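Local coordinates for protein PfEMP1 variant 1 of strain MC (Plasmodium falciparum, PDB 5LGD) that probably binds host cell surface receptors as part of a large adhesion protein of the malaria parasite, of which this helical piece is part of a DBL domain, at residues B[20-23]-B[24-28]. Residues are numbered along the deposited sequence; the frame is centred on the assembly and turned at random.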
# COMPACT_ATOMS: atom_id res chain seq x y z
N ILE B 20 -26.62 15.50 -24.74
CA ILE B 20 -27.48 14.93 -25.76
C ILE B 20 -28.60 15.92 -26.09
O ILE B 20 -28.87 16.15 -27.26
CB ILE B 20 -27.96 13.49 -25.37
CG1 ILE B 20 -26.79 12.44 -25.46
CG2 ILE B 20 -29.13 12.99 -26.21
CD1 ILE B 20 -25.87 12.53 -26.60
N ASP B 21 -29.20 16.53 -25.09
CA ASP B 21 -30.24 17.54 -25.26
C ASP B 21 -29.67 18.76 -26.00
O ASP B 21 -30.29 19.25 -26.94
CB ASP B 21 -30.84 17.92 -23.92
CG ASP B 21 -31.72 16.89 -23.25
OD1 ASP B 21 -32.18 15.96 -23.93
OD2 ASP B 21 -32.00 17.04 -22.04
N SER B 22 -28.45 19.17 -25.65
CA SER B 22 -27.78 20.29 -26.32
C SER B 22 -27.66 19.99 -27.85
O SER B 22 -28.00 20.85 -28.67
CB SER B 22 -26.43 20.56 -25.67
OG SER B 22 -25.85 21.76 -26.15
N ILE B 23 -27.31 18.76 -28.21
CA ILE B 23 -27.22 18.31 -29.61
C ILE B 23 -28.61 18.24 -30.26
O ILE B 23 -28.76 18.60 -31.43
CB ILE B 23 -26.52 16.92 -29.72
CG1 ILE B 23 -25.05 16.96 -29.25
CG2 ILE B 23 -26.66 16.32 -31.13
CD1 ILE B 23 -24.53 15.56 -28.80
N LYS B 24 -29.60 17.72 -29.51
CA LYS B 24 -30.98 17.55 -30.01
C LYS B 24 -31.65 18.89 -30.32
O LYS B 24 -32.59 18.90 -31.10
CB LYS B 24 -31.83 16.72 -29.04
CG LYS B 24 -31.62 15.22 -29.17
CD LYS B 24 -32.12 14.53 -27.90
CE LYS B 24 -32.79 13.22 -28.18
NZ LYS B 24 -31.82 12.12 -28.43
N TRP B 25 -31.16 20.02 -29.71
CA TRP B 25 -31.68 21.36 -30.01
C TRP B 25 -31.36 21.72 -31.45
O TRP B 25 -32.20 22.27 -32.13
CB TRP B 25 -31.14 22.41 -29.04
CG TRP B 25 -31.95 22.50 -27.79
CD1 TRP B 25 -31.57 22.10 -26.53
CD2 TRP B 25 -33.29 23.00 -27.67
NE1 TRP B 25 -32.59 22.34 -25.64
CE2 TRP B 25 -33.67 22.87 -26.31
CE3 TRP B 25 -34.22 23.53 -28.58
CZ2 TRP B 25 -34.92 23.30 -25.83
CZ3 TRP B 25 -35.46 23.94 -28.11
CH2 TRP B 25 -35.82 23.80 -26.76
N ARG B 26 -30.17 21.32 -31.92
CA ARG B 26 -29.74 21.53 -33.29
C ARG B 26 -30.36 20.52 -34.23
O ARG B 26 -30.81 20.92 -35.30
CB ARG B 26 -28.22 21.57 -33.41
CG ARG B 26 -27.60 22.87 -32.86
CD ARG B 26 -27.41 22.84 -31.35
NE ARG B 26 -26.63 23.98 -30.89
CZ ARG B 26 -26.51 24.34 -29.62
NH1 ARG B 26 -27.16 23.68 -28.67
NH2 ARG B 26 -25.77 25.39 -29.30
N ASP B 27 -30.46 19.25 -33.82
CA ASP B 27 -31.06 18.16 -34.64
C ASP B 27 -32.55 18.42 -34.96
O ASP B 27 -33.02 18.16 -36.07
CB ASP B 27 -30.94 16.83 -33.89
CG ASP B 27 -29.55 16.21 -33.93
OD1 ASP B 27 -28.61 16.91 -34.39
OD2 ASP B 27 -29.42 15.03 -33.53
N GLU B 28 -33.27 18.98 -33.97
CA GLU B 28 -34.69 19.31 -34.08
C GLU B 28 -34.96 20.76 -34.55
O GLU B 28 -35.82 20.96 -35.41
CB GLU B 28 -35.43 18.99 -32.76
CG GLU B 28 -35.74 17.50 -32.60
CD GLU B 28 -35.95 17.01 -31.19
OE1 GLU B 28 -35.23 16.07 -30.78
OE2 GLU B 28 -36.85 17.53 -30.50
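The last two turns of helix 7-29 are tied together by backbone bonds and by an arginine that folds back onto a carbonyl of its own helix, Arg26 onto Ser22. NH1 of Arg26 donates to Ser22 O at 3.0 Å; NH1 comes from above the carbonyl plane of Ser22, 38° out of it, and Ser22 O in turn lies 21° out of the guanidinium plane of Arg26. A bend at chi2 (83°) turns the arginine chain back along the helix, bringing CD within 3.4 Å of Ser22 O. In the main chain, Lys24 N binds Ile20 O at 2.8 Å and Asp27 N binds Ile23 O at 3.0 Å, whereas Trp25 N reaches Asp21 O and Ser22 O only through weak bonds. In this all-helical DBL segment, Ser22 and Arg26 join helix 7-29 to helix 144-162: one carboxylate oxygen of Glu152 hydrogen-bonds Ser22 OG and the other forms a salt bridge with Arg26 NH2, which probably helps to hold the guanidinium in place. The indole of Trp25 sets its CD1 3.2 Å from Asp21 O and lies among aromatic rings of helix 45-70, edge-to-face with Trp55. On another side, the Lys24 side chain runs at a slant across Ile20; bends at chi3 and chi4 curl its end against CG2 of Ile20, with NZ 3.6 Å from that atom. Its ammonium may feel the carboxylate of Asp21, although NZ and OD1 stay 5.9 Å apart. One turn further along, the carboxylate of Asp27 lies beside Ile23, OD1 3.8 Å from CG2 of Ile23, while helix 106-118 packs against Ile20 and Ile23 through Arg111.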